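Local coordinates for thiosulfate sulfurtransferase (Pseudomonas aeruginosa, PDB 1YT8), which is probably a thiosulfate sulfurtransferase of the rhodanese family, moving sulfur from thiosulfate to cyanide, and is built as a chain of rhodanese-like repeats, at residues A57-R62 with L86-V91; D287-E292 with V328-V333; P371-A376 with L442-V447; T399-Y404 with S484-R489. All blocks are in the same frame, centred on the assembly; numbering follows the deposited sequence.

Contact 1 of 4, residues A57-R62 with L86-V91; sequences ARVPRR and LGYSDV
L86 reaches R62 through a water: its carbonyl O accepts from the water, which itself accepts from R62 NE at 2.6 Å. One residue on, G87 has a positive phi of 107° and closes helix 75-85 with a Schellman motif; its O lies against CB of R62. Y88 and R62 carry most of the contact. Y88 CG sits beside the backbone N (chi1 -72°), which sends the ring against the side chain of R62 and its hydroxyl on toward V59. The R62 chain bends at its second torsion to lie over the ring, and CD packs against the face as a CH-pi contact, 3.9 Å from the Y88 ring centroid. Farther along, the Y88 hydroxyl lies over one face of the guanidinium, whose NH1 turns back to P60 O in a weak bond. The hydroxyl donates to V59 O at 2.8 Å, tilted from the carbonyl plane, and is also bonded to H56 ND1. V59 CG1 touches the rim of the ring, 4.1 Å from Y88 CE1. In this rhodanese-like repeat the contact ties the loop after helix 51-58 to the loop from helix 75-85 into strand 91-94, the last leg of the beta-alpha-beta crossover from strand 66-69. Continuing past the ring, S89 N donates to R62 O at 3.1 Å, while Y88 CA makes a C-H...O contact with the same oxygen. That carbonyl takes a further hydrogen bond from a water, and the water accepts from D90 N at 2.8 Å. D90 itself sends its carboxylate to R9, and V91 enters the sheet beside A7.

Contact 2 of 4, residues D287-E292 with V328-V333; sequences DVRTPE and VDDDGV
V288 N donates to V328 O over 3.1 Å at the point where strands 283-287 and 324-328 end side by side. D287 and V328 are paired here as a parallel bridge, and V288 CG2 lies 3.4 Å from V328 O. This side is buried and close-packed, with F360 also against V328. The charged part is also closely bonded. R289 grips D287 side-on with two nitrogens: NE reaches D287 OD1 at 2.9 Å, in the guanidinium plane and on the syn lone pair, and NH2 reaches D287 OD2 at 2.8 Å. Because R289 N also donates to D287 OD1, closing an Asx turn, the carboxylate is fixed in rotation. A bend at chi3 (-60°) turns the edge of the R289 guanidinium to the D287 carboxylate, and R289 NH2 has a further acceptor in G297 O.

The looser spot is solvent-exposed D330: its OD2 meets R289 NH1 at 3.0 Å from above the carboxylate plane, the two flat groups standing nearly perpendicular (87°); R334 holds the other oxygen. Next to it the chain tightens again: D329 OD1 accepts from D331 N and G332 N, both on the same face, with OD2 given to A335 N. Such a loop, running from a central parallel strand into the next helix, is where rhodanese domains place their active-site loop, as the sulfite-binding turn that starts at C193 does in the second repeat.

Contact 3 of 4, residues P371-A376 with L442-V447; sequences PRQPRA and LARFAV
P374 and F445 are the closest backbone pair, their CA atoms 6.4 Å apart, where the extended segment 371-376 runs past a turn of helix 441-454. The extended chain brings one carbonyl, P374 O, in front of the helix side chains. R444 uses it: NH1 donates to P374 O at 2.9 Å with an angle of 155°, lying in the carbonyl plane while the oxygen lies at the guanidinium edge. The R444 side chain leaves the helix fully extended through chi1 and chi2, both near 180°, and then turns at chi3 (-74°), so that its aliphatic part passes obliquely across the proline ring before the head reaches the carbonyl. R444 CG lies 3.8 Å from P374 CG, and R444 CD approaches CG of Q373 to 3.5 Å. A water donates to A376 O and accepts a weak bond from the same NH1.

F445 meets the same proline through its CD. P374 CD stands over one face of the F445 ring, 3.9 Å from the centroid, in a CH-pi contact, and P371 CG lies 4.0 Å from F445 CZ, at the CE1-CZ part of the ring. A376 CB closes the row against V447 CG2.

Although largely on the surface, the contact is walled in at both ends. E52 and L53 of helix 51-58 press on F445 and H56 on P371, while strand 458-461 brings L460 against A376 and R444, and V458 against V447.

Contact 4 of 4, residues T399-Y404 with S484-R489; sequences TASANY and SPRIDR
A400 lies just before helix 401-406, its CA 3.5 Å from D488 OD2, and the contact is the start of that helix in a rhodanese-like repeat, met by the long loop between helices 464-470 and 501-512. D488 brings its carboxylate to the first N-H of the helix: S401 N donates to D488 OD2 at 2.9 Å, nearly straight (168°) and on the syn side. Its negative charge near the amino end of the helix should be favourable.

S401 is the hub. Its OG stands between the backbone N and the carbonyl carbon (chi1 67°), facing the loop, and donates to D488 OD1 at 2.7 Å on the syn lone pair, so one carboxylate takes both the N-H and the hydroxyl of the same serine. The hydroxyl also accepts from R486 NE at 3.0 Å, a weak bond, and more loosely from NH2. R486, at the centre of an inverse gamma turn, reaches it by a bend at chi3 that lays the guanidinium over S401, with S401 O above one face; its NH1 is engaged by E479. A second route links the pair through a water, which accepts from R486 NH2 and donates to S401 OG. W414 flanks S401, R486 and D488 from strand 413-414.

A402 follows on the exposed side, its CA 3.6 Å from R486 NH2. Its backbone N-H goes to another water, at 2.9 Å between A402 N and the water O, which in turn donates to D488 OD2.

In the fold
The four contacts follow one another along the chain, except that contacts 3 and 4 interleave: helix 441-454 of contact 3 lies between the two segments of contact 4. Their nearest atoms are about 6 Å apart, their centres about 20 Å. Contact 1, in the first rhodanese-like repeat, meets contact 3 directly, L86 CD2 packing 3.6 Å from P371 CB, so the loop after helix 75-85 abuts the loop that leads to strand 378-379. Contact 2 stands apart, its centre about 28 Å from that of contact 1 and 33 Å from contact 4, on the opposite side of the chain's centre from the latter. None of the segments holds a residue of the sulfite pocket, formed by C193-R198 and Q312; in sequence Q312 falls between the two segments of contact 2.

Contact 1 of 4, residues A57-R62 with L86-V91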
loop_
_atom_site.group_PDB
_atom_site.type_symbol
_atom_site.label_atom_id
_atom_site.label_comp_id
_atom_site.label_asym_id
_atom_site.label_seq_id
_atom_site.Cartn_x
_atom_site.Cartn_y
_atom_site.Cartn_z
ATOM N N ALA A 57 12.181 -6.185 -1.882
ATOM C CA ALA A 57 10.961 -6.804 -1.383
ATOM C C ALA A 57 9.881 -6.825 -2.465
ATOM O O ALA A 57 9.169 -7.814 -2.617
ATOM C CB ALA A 57 10.451 -6.051 -0.151
ATOM N N ARG A 58 9.771 -5.741 -3.225
ATOM C CA ARG A 58 8.751 -5.650 -4.270
ATOM C C ARG A 58 9.126 -6.342 -5.583
ATOM O O ARG A 58 8.251 -6.754 -6.343
ATOM C CB ARG A 58 8.403 -4.176 -4.510
ATOM C CG ARG A 58 7.873 -3.499 -3.250
ATOM C CD ARG A 58 7.623 -2.019 -3.436
ATOM N NE ARG A 58 6.497 -1.744 -4.321
ATOM C CZ ARG A 58 6.069 -0.521 -4.603
ATOM N NH1 ARG A 58 6.677 0.529 -4.063
ATOM N NH2 ARG A 58 5.042 -0.343 -5.426
ATOM N N VAL A 59 10.422 -6.465 -5.848
ATOM C CA VAL A 59 10.905 -7.129 -7.058
ATOM C C VAL A 59 12.107 -7.981 -6.639
ATOM O O VAL A 59 13.248 -7.667 -6.973
ATOM C CB VAL A 59 11.355 -6.105 -8.139
ATOM C CG1 VAL A 59 11.689 -6.831 -9.442
ATOM C CG2 VAL A 59 10.258 -5.074 -8.381
ATOM N N PRO A 60 11.858 -9.074 -5.895
ATOM C CA PRO A 60 12.913 -9.974 -5.415
ATOM C C PRO A 60 13.755 -10.702 -6.466
ATOM O O PRO A 60 14.953 -10.902 -6.263
ATOM C CB PRO A 60 12.152 -10.939 -4.506
ATOM C CG PRO A 60 10.813 -11.022 -5.161
ATOM C CD PRO A 60 10.529 -9.569 -5.493
ATOM N N ARG A 61 13.139 -11.099 -7.576
ATOM C CA ARG A 61 13.863 -11.808 -8.636
ATOM C C ARG A 61 14.774 -10.839 -9.376
ATOM O O ARG A 61 14.302 -9.950 -10.083
ATOM C CB ARG A 61 12.886 -12.437 -9.630
ATOM C CG ARG A 61 12.870 -13.952 -9.641
ATOM C CD ARG A 61 12.797 -14.467 -11.074
ATOM N NE ARG A 61 11.737 -13.815 -11.841
ATOM C CZ ARG A 61 11.644 -13.856 -13.166
ATOM N NH1 ARG A 61 12.552 -14.517 -13.872
ATOM N NH2 ARG A 61 10.652 -13.234 -13.787
ATOM N N ARG A 62 16.081 -11.022 -9.225
ATOM C CA ARG A 62 17.046 -10.130 -9.853
ATOM C C ARG A 62 16.987 -10.075 -11.375
ATOM O O ARG A 62 17.419 -9.088 -11.971
ATOM C CB ARG A 62 18.463 -10.488 -9.395
ATOM C CG ARG A 62 18.676 -10.389 -7.881
ATOM C CD ARG A 62 18.438 -8.980 -7.350
ATOM N NE ARG A 62 18.891 -8.819 -5.966
ATOM C CZ ARG A 62 18.213 -9.204 -4.887
ATOM N NH1 ARG A 62 17.025 -9.781 -5.004
ATOM N NH2 ARG A 62 18.732 -9.016 -3.681
ATOM N N LEU A 86 22.629 -2.571 -8.320
ATOM C CA LEU A 86 22.094 -3.361 -7.210
ATOM C C LEU A 86 22.011 -4.838 -7.583
ATOM O O LEU A 86 21.656 -5.679 -6.758
ATOM C CB LEU A 86 20.707 -2.857 -6.783
ATOM C CG LEU A 86 20.703 -1.513 -6.044
ATOM C CD1 LEU A 86 19.276 -1.060 -5.800
ATOM C CD2 LEU A 86 21.463 -1.653 -4.735
ATOM N N GLY A 87 22.337 -5.145 -8.835
ATOM C CA GLY A 87 22.310 -6.525 -9.278
ATOM C C GLY A 87 21.191 -6.950 -10.215
ATOM O O GLY A 87 21.113 -8.122 -10.576
ATOM N N TYR A 88 20.316 -6.029 -10.607
ATOM C CA TYR A 88 19.227 -6.383 -11.516
ATOM C C TYR A 88 19.753 -6.463 -12.949
ATOM O O TYR A 88 20.278 -5.493 -13.490
ATOM C CB TYR A 88 18.084 -5.377 -11.370
ATOM C CG TYR A 88 17.359 -5.561 -10.055
ATOM C CD1 TYR A 88 16.375 -6.542 -9.911
ATOM C CD2 TYR A 88 17.706 -4.807 -8.931
ATOM C CE1 TYR A 88 15.756 -6.774 -8.683
ATOM C CE2 TYR A 88 17.094 -5.032 -7.694
ATOM C CZ TYR A 88 16.121 -6.016 -7.578
ATOM O OH TYR A 88 15.524 -6.247 -6.359
ATOM N N SER A 89 19.598 -7.641 -13.547
ATOM C CA SER A 89 20.110 -7.932 -14.884
ATOM C C SER A 89 19.258 -7.646 -16.114
ATOM O O SER A 89 19.754 -7.765 -17.235
ATOM C CB SER A 89 20.535 -9.401 -14.935
ATOM O OG SER A 89 19.426 -10.244 -14.669
ATOM N N ASP A 90 17.991 -7.292 -15.930
ATOM C CA ASP A 90 17.121 -7.022 -17.077
ATOM C C ASP A 90 16.351 -5.730 -16.847
ATOM O O ASP A 90 15.149 -5.744 -16.582
ATOM C CB ASP A 90 16.146 -8.192 -17.280
ATOM C CG ASP A 90 15.358 -8.094 -18.585
ATOM O OD1 ASP A 90 15.570 -7.142 -19.368
ATOM O OD2 ASP A 90 14.515 -8.983 -18.830
ATOM N N VAL A 91 17.059 -4.611 -16.958
ATOM C CA VAL A 91 16.459 -3.305 -16.743
ATOM C C VAL A 91 16.338 -2.524 -18.043
ATOM O O VAL A 91 17.233 -2.558 -18.889
ATOM C CB VAL A 91 17.301 -2.479 -15.747
ATOM C CG1 VAL A 91 16.589 -1.183 -15.416
ATOM C CG2 VAL A 91 17.554 -3.286 -14.487
HETATM O O HOH W 1 16.239 -7.149 -13.766
HETATM O O HOH W 2 21.500 -8.653 -5.967
#

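Contact 2 of 4, residues D287-E292 with V328-V333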
loop_
_atom_site.group_PDB
_atom_site.type_symbol
_atom_site.label_atom_id
_atom_site.label_comp_id
_atom_site.label_asym_id
_atom_site.label_seq_id
_atom_site.Cartn_x
_atom_site.Cartn_y
_atom_site.Cartn_z
ATOM N N ASP A 287 1.462 -13.008 4.992
ATOM C CA ASP A 287 0.644 -13.315 6.174
ATOM C C ASP A 287 -0.516 -12.307 6.227
ATOM O O ASP A 287 -0.292 -11.116 6.452
ATOM C CB ASP A 287 1.508 -13.176 7.436
ATOM C CG ASP A 287 0.837 -13.728 8.688
ATOM O OD1 ASP A 287 -0.360 -13.448 8.918
ATOM O OD2 ASP A 287 1.524 -14.433 9.461
ATOM N N VAL A 288 -1.746 -12.785 6.036
ATOM C CA VAL A 288 -2.917 -11.904 6.021
ATOM C C VAL A 288 -3.626 -11.640 7.357
ATOM O O VAL A 288 -4.696 -11.016 7.388
ATOM C CB VAL A 288 -3.969 -12.417 5.004
ATOM C CG1 VAL A 288 -3.369 -12.437 3.600
ATOM C CG2 VAL A 288 -4.459 -13.810 5.397
ATOM N N ARG A 289 -3.041 -12.100 8.457
ATOM C CA ARG A 289 -3.637 -11.888 9.774
ATOM C C ARG A 289 -3.365 -10.456 10.245
ATOM O O ARG A 289 -2.750 -9.668 9.524
ATOM C CB ARG A 289 -3.053 -12.887 10.776
ATOM C CG ARG A 289 -3.207 -14.344 10.363
ATOM C CD ARG A 289 -2.436 -15.245 11.311
ATOM N NE ARG A 289 -1.014 -14.915 11.293
ATOM C CZ ARG A 289 -0.168 -15.187 12.277
ATOM N NH1 ARG A 289 -0.598 -15.804 13.373
ATOM N NH2 ARG A 289 1.104 -14.826 12.174
ATOM N N THR A 290 -3.829 -10.118 11.447
ATOM C CA THR A 290 -3.615 -8.777 11.995
ATOM C C THR A 290 -2.134 -8.559 12.291
ATOM O O THR A 290 -1.374 -9.516 12.432
ATOM C CB THR A 290 -4.399 -8.559 13.315
ATOM O OG1 THR A 290 -3.904 -9.453 14.325
ATOM C CG2 THR A 290 -5.888 -8.804 13.101
ATOM N N PRO A 291 -1.699 -7.292 12.372
ATOM C CA PRO A 291 -0.290 -7.001 12.659
ATOM C C PRO A 291 0.158 -7.625 13.986
ATOM O O PRO A 291 1.271 -8.142 14.097
ATOM C CB PRO A 291 -0.260 -5.474 12.699
ATOM C CG PRO A 291 -1.289 -5.103 11.668
ATOM C CD PRO A 291 -2.424 -6.058 12.009
ATOM N N GLU A 292 -0.723 -7.574 14.983
ATOM C CA GLU A 292 -0.434 -8.114 16.311
ATOM C C GLU A 292 -0.133 -9.609 16.270
ATOM O O GLU A 292 0.825 -10.075 16.888
ATOM C CB GLU A 292 -1.613 -7.865 17.258
ATOM C CG GLU A 292 -1.885 -6.404 17.619
ATOM C CD GLU A 292 -2.407 -5.565 16.457
ATOM O OE1 GLU A 292 -3.145 -6.097 15.601
ATOM O OE2 GLU A 292 -2.092 -4.357 16.412
ATOM N N VAL A 328 -0.766 -16.918 4.064
ATOM C CA VAL A 328 -0.724 -17.560 5.373
ATOM C C VAL A 328 -1.743 -17.028 6.383
ATOM O O VAL A 328 -1.958 -15.824 6.490
ATOM C CB VAL A 328 0.676 -17.383 6.022
ATOM C CG1 VAL A 328 0.717 -18.055 7.396
ATOM C CG2 VAL A 328 1.753 -17.953 5.109
ATOM N N ASP A 329 -2.371 -17.945 7.108
ATOM C CA ASP A 329 -3.294 -17.601 8.189
ATOM C C ASP A 329 -3.347 -18.826 9.096
ATOM O O ASP A 329 -2.830 -19.884 8.735
ATOM C CB ASP A 329 -4.697 -17.196 7.684
ATOM C CG ASP A 329 -5.616 -18.380 7.388
ATOM O OD1 ASP A 329 -5.405 -19.494 7.914
ATOM O OD2 ASP A 329 -6.592 -18.174 6.631
ATOM N N ASP A 330 -3.945 -18.684 10.274
ATOM C CA ASP A 330 -4.032 -19.794 11.219
ATOM C C ASP A 330 -5.481 -20.054 11.605
ATOM O O ASP A 330 -5.759 -20.549 12.698
ATOM C CB ASP A 330 -3.219 -19.476 12.479
ATOM C CG ASP A 330 -3.632 -18.153 13.132
ATOM O OD1 ASP A 330 -4.684 -17.593 12.761
ATOM O OD2 ASP A 330 -2.905 -17.676 14.031
ATOM N N ASP A 331 -6.398 -19.735 10.697
ATOM C CA ASP A 331 -7.825 -19.886 10.965
ATOM C C ASP A 331 -8.617 -20.576 9.861
ATOM O O ASP A 331 -9.739 -21.027 10.091
ATOM C CB ASP A 331 -8.435 -18.508 11.212
ATOM C CG ASP A 331 -8.113 -17.531 10.098
ATOM O OD1 ASP A 331 -6.995 -16.969 10.110
ATOM O OD2 ASP A 331 -8.967 -17.341 9.204
ATOM N N GLY A 332 -8.053 -20.634 8.660
ATOM C CA GLY A 332 -8.745 -21.274 7.555
ATOM C C GLY A 332 -9.793 -20.415 6.863
ATOM O O GLY A 332 -10.565 -20.918 6.048
ATOM N N VAL A 333 -9.827 -19.122 7.175
ATOM C CA VAL A 333 -10.797 -18.220 6.560
ATOM C C VAL A 333 -10.153 -17.037 5.837
ATOM O O VAL A 333 -10.387 -16.821 4.650
ATOM C CB VAL A 333 -11.777 -17.637 7.612
ATOM C CG1 VAL A 333 -12.704 -16.611 6.952
ATOM C CG2 VAL A 333 -12.603 -18.751 8.242
#

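Contact 3 of 4, residues P371-A376 with L442-V447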
loop_
_atom_site.group_PDB
_atom_site.type_symbol
_atom_site.label_atom_id
_atom_site.label_comp_id
_atom_site.label_asym_id
_atom_site.label_seq_id
_atom_site.Cartn_x
_atom_site.Cartn_y
_atom_site.Cartn_z
ATOM N N PRO A 371 19.687 -3.717 0.461
ATOM C CA PRO A 371 20.941 -3.951 -0.256
ATOM C C PRO A 371 22.073 -3.577 0.705
ATOM O O PRO A 371 21.813 -3.210 1.852
ATOM C CB PRO A 371 20.834 -3.001 -1.443
ATOM C CG PRO A 371 20.076 -1.845 -0.870
ATOM C CD PRO A 371 18.996 -2.520 -0.056
ATOM N N ARG A 372 23.318 -3.671 0.255
ATOM C CA ARG A 372 24.437 -3.326 1.120
ATOM C C ARG A 372 24.325 -1.862 1.535
ATOM O O ARG A 372 24.035 -0.998 0.709
ATOM C CB ARG A 372 25.767 -3.578 0.398
ATOM C CG ARG A 372 26.995 -3.132 1.189
ATOM C CD ARG A 372 28.304 -3.685 0.615
ATOM N NE ARG A 372 28.448 -3.455 -0.822
ATOM C CZ ARG A 372 28.043 -4.303 -1.764
ATOM N NH1 ARG A 372 27.467 -5.452 -1.428
ATOM N NH2 ARG A 372 28.213 -4.005 -3.046
ATOM N N GLN A 373 24.541 -1.593 2.818
ATOM C CA GLN A 373 24.470 -0.234 3.351
ATOM C C GLN A 373 25.728 0.547 2.982
ATOM O O GLN A 373 26.835 0.122 3.302
ATOM C CB GLN A 373 24.352 -0.270 4.881
ATOM C CG GLN A 373 23.064 0.313 5.444
ATOM C CD GLN A 373 21.871 -0.595 5.235
ATOM O OE1 GLN A 373 21.551 -0.968 4.105
ATOM N NE2 GLN A 373 21.203 -0.958 6.327
ATOM N N PRO A 374 25.578 1.696 2.300
ATOM C CA PRO A 374 26.769 2.472 1.937
ATOM C C PRO A 374 27.460 3.036 3.176
ATOM O O PRO A 374 26.834 3.217 4.220
ATOM C CB PRO A 374 26.208 3.567 1.026
ATOM C CG PRO A 374 24.805 3.733 1.513
ATOM C CD PRO A 374 24.361 2.308 1.743
ATOM N N ARG A 375 28.751 3.313 3.059
ATOM C CA ARG A 375 29.504 3.839 4.187
ATOM C C ARG A 375 29.264 5.331 4.375
ATOM O O ARG A 375 28.950 6.046 3.425
ATOM C CB ARG A 375 30.999 3.586 3.995
ATOM C CG ARG A 375 31.829 4.033 5.182
ATOM C CD ARG A 375 33.320 3.878 4.940
ATOM N NE ARG A 375 34.082 4.440 6.051
ATOM C CZ ARG A 375 34.009 5.712 6.436
ATOM N NH1 ARG A 375 33.211 6.558 5.796
ATOM N NH2 ARG A 375 34.728 6.137 7.466
ATOM N N ALA A 376 29.406 5.795 5.610
ATOM C CA ALA A 376 29.217 7.204 5.910
ATOM C C ALA A 376 29.864 7.579 7.231
ATOM O O ALA A 376 29.913 6.773 8.164
ATOM C CB ALA A 376 27.722 7.536 5.953
ATOM N N LEU A 442 17.305 6.206 5.309
ATOM C CA LEU A 442 17.203 6.787 3.978
ATOM C C LEU A 442 18.293 7.818 3.719
ATOM O O LEU A 442 18.826 7.900 2.615
ATOM C CB LEU A 442 15.833 7.430 3.765
ATOM C CG LEU A 442 15.664 8.109 2.398
ATOM C CD1 LEU A 442 16.170 7.194 1.283
ATOM C CD2 LEU A 442 14.197 8.463 2.183
ATOM N N ALA A 443 18.627 8.599 4.741
ATOM C CA ALA A 443 19.657 9.624 4.601
ATOM C C ALA A 443 21.020 9.028 4.242
ATOM O O ALA A 443 21.800 9.647 3.511
ATOM C CB ALA A 443 19.759 10.443 5.889
ATOM N N ARG A 444 21.299 7.831 4.752
ATOM C CA ARG A 444 22.564 7.151 4.482
ATOM C C ARG A 444 22.760 6.894 2.986
ATOM O O ARG A 444 23.867 7.019 2.467
ATOM C CB ARG A 444 22.631 5.819 5.246
ATOM C CG ARG A 444 23.913 5.016 4.996
ATOM C CD ARG A 444 23.917 3.690 5.754
ATOM N NE ARG A 444 24.142 3.843 7.193
ATOM C CZ ARG A 444 25.335 4.020 7.755
ATOM N NH1 ARG A 444 26.431 4.068 7.005
ATOM N NH2 ARG A 444 25.437 4.146 9.072
ATOM N N PHE A 445 21.682 6.534 2.294
ATOM C CA PHE A 445 21.759 6.266 0.861
ATOM C C PHE A 445 21.948 7.536 0.041
ATOM O O PHE A 445 22.273 7.473 -1.147
ATOM C CB PHE A 445 20.493 5.535 0.397
ATOM C CG PHE A 445 20.482 4.074 0.736
ATOM C CD1 PHE A 445 21.166 3.158 -0.058
ATOM C CD2 PHE A 445 19.822 3.614 1.870
ATOM C CE1 PHE A 445 21.192 1.804 0.273
ATOM C CE2 PHE A 445 19.843 2.264 2.207
ATOM C CZ PHE A 445 20.532 1.358 1.406
ATOM N N ALA A 446 21.759 8.688 0.681
ATOM C CA ALA A 446 21.888 9.972 0.001
ATOM C C ALA A 446 23.237 10.660 0.191
ATOM O O ALA A 446 23.531 11.645 -0.486
ATOM C CB ALA A 446 20.765 10.909 0.453
ATOM N N VAL A 447 24.056 10.147 1.105
ATOM C CA VAL A 447 25.357 10.753 1.371
ATOM C C VAL A 447 26.215 10.946 0.121
ATOM O O VAL A 447 26.703 12.049 -0.137
ATOM C CB VAL A 447 26.155 9.924 2.411
ATOM C CG1 VAL A 447 27.556 10.509 2.590
ATOM C CG2 VAL A 447 25.416 9.926 3.743
HETATM O O HOH W 3 29.443 3.698 8.338
#

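Contact 4 of 4, residues T399-Y404 with S484-R489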
loop_
_atom_site.group_PDB
_atom_site.type_symbol
_atom_site.label_atom_id
_atom_site.label_comp_id
_atom_site.label_asym_id
_atom_site.label_seq_id
_atom_site.Cartn_x
_atom_site.Cartn_y
_atom_site.Cartn_z
ATOM N N THR A 399 13.094 12.621 5.750
ATOM C CA THR A 399 11.859 11.950 6.153
ATOM C C THR A 399 10.696 12.505 5.325
ATOM O O THR A 399 10.838 13.527 4.659
ATOM C CB THR A 399 11.565 12.159 7.657
ATOM O OG1 THR A 399 10.527 11.261 8.072
ATOM C CG2 THR A 399 11.120 13.586 7.924
ATOM N N ALA A 400 9.548 11.835 5.364
ATOM C CA ALA A 400 8.386 12.294 4.605
ATOM C C ALA A 400 8.004 13.701 5.052
ATOM O O ALA A 400 8.103 14.029 6.239
ATOM C CB ALA A 400 7.214 11.339 4.812
ATOM N N SER A 401 7.568 14.532 4.106
ATOM C CA SER A 401 7.201 15.909 4.426
ATOM C C SER A 401 6.184 15.985 5.558
ATOM O O SER A 401 6.228 16.909 6.375
ATOM C CB SER A 401 6.665 16.640 3.183
ATOM O OG SER A 401 5.424 16.117 2.747
ATOM N N ALA A 402 5.270 15.019 5.615
ATOM C CA ALA A 402 4.265 15.006 6.675
ATOM C C ALA A 402 4.941 14.835 8.039
ATOM O O ALA A 402 4.550 15.481 9.014
ATOM C CB ALA A 402 3.255 13.880 6.440
ATOM N N ASN A 403 5.950 13.970 8.101
ATOM C CA ASN A 403 6.681 13.733 9.347
ATOM C C ASN A 403 7.477 14.971 9.733
ATOM O O ASN A 403 7.541 15.343 10.904
ATOM C CB ASN A 403 7.645 12.550 9.206
ATOM C CG ASN A 403 6.930 11.240 8.941
ATOM O OD1 ASN A 403 5.848 10.993 9.471
ATOM N ND2 ASN A 403 7.545 10.384 8.130
ATOM N N TYR A 404 8.093 15.598 8.736
ATOM C CA TYR A 404 8.883 16.801 8.956
ATOM C C TYR A 404 8.033 17.894 9.610
ATOM O O TYR A 404 8.440 18.494 10.602
ATOM C CB TYR A 404 9.441 17.302 7.620
ATOM C CG TYR A 404 10.137 18.639 7.705
ATOM C CD1 TYR A 404 11.460 18.740 8.143
ATOM C CD2 TYR A 404 9.468 19.811 7.357
ATOM C CE1 TYR A 404 12.100 19.986 8.227
ATOM C CE2 TYR A 404 10.094 21.055 7.442
ATOM C CZ TYR A 404 11.405 21.135 7.874
ATOM O OH TYR A 404 12.011 22.366 7.944
ATOM N N SER A 484 12.285 21.739 -1.190
ATOM C CA SER A 484 11.705 20.978 -2.296
ATOM C C SER A 484 10.190 21.101 -2.207
ATOM O O SER A 484 9.652 21.420 -1.152
ATOM C CB SER A 484 12.075 19.491 -2.194
ATOM O OG SER A 484 13.469 19.269 -2.313
ATOM N N PRO A 485 9.478 20.851 -3.317
ATOM C CA PRO A 485 8.013 20.944 -3.298
ATOM C C PRO A 485 7.417 19.711 -2.610
ATOM O O PRO A 485 7.929 18.607 -2.776
ATOM C CB PRO A 485 7.660 21.010 -4.781
ATOM C CG PRO A 485 8.712 20.125 -5.399
ATOM C CD PRO A 485 9.973 20.569 -4.677
ATOM N N ARG A 486 6.346 19.894 -1.837
ATOM C CA ARG A 486 5.721 18.764 -1.149
ATOM C C ARG A 486 4.853 17.937 -2.089
ATOM O O ARG A 486 3.631 18.075 -2.103
ATOM C CB ARG A 486 4.866 19.233 0.035
ATOM C CG ARG A 486 5.659 19.730 1.227
ATOM C CD ARG A 486 4.756 20.006 2.427
ATOM N NE ARG A 486 4.185 18.788 2.998
ATOM C CZ ARG A 486 3.418 18.763 4.086
ATOM N NH1 ARG A 486 3.129 19.891 4.719
ATOM N NH2 ARG A 486 2.953 17.610 4.553
ATOM N N ILE A 487 5.495 17.075 -2.869
ATOM C CA ILE A 487 4.784 16.213 -3.806
ATOM C C ILE A 487 5.037 14.743 -3.483
ATOM O O ILE A 487 4.712 13.862 -4.283
ATOM C CB ILE A 487 5.249 16.470 -5.256
ATOM C CG1 ILE A 487 6.765 16.255 -5.358
ATOM C CG2 ILE A 487 4.859 17.879 -5.685
ATOM C CD1 ILE A 487 7.311 16.315 -6.775
ATOM N N ASP A 488 5.606 14.478 -2.308
ATOM C CA ASP A 488 5.919 13.111 -1.928
ATOM C C ASP A 488 4.716 12.261 -1.534
ATOM O O ASP A 488 4.828 11.040 -1.440
ATOM C CB ASP A 488 7.000 13.087 -0.827
ATOM C CG ASP A 488 6.588 13.810 0.451
ATOM O OD1 ASP A 488 5.833 14.801 0.389
ATOM O OD2 ASP A 488 7.055 13.393 1.531
ATOM N N ARG A 489 3.564 12.896 -1.327
ATOM C CA ARG A 489 2.354 12.159 -0.975
ATOM C C ARG A 489 1.100 12.659 -1.683
ATOM O O ARG A 489 0.820 13.855 -1.717
ATOM C CB ARG A 489 2.112 12.184 0.540
ATOM C CG ARG A 489 0.753 11.598 0.926
ATOM C CD ARG A 489 0.578 11.411 2.419
ATOM N NE ARG A 489 -0.753 10.885 2.724
ATOM C CZ ARG A 489 -1.881 11.580 2.599
ATOM N NH1 ARG A 489 -1.846 12.840 2.184
ATOM N NH2 ARG A 489 -3.049 11.006 2.863
HETATM O O HOH W 4 2.551 15.163 2.972
HETATM O O HOH W 5 4.448 13.398 3.293
#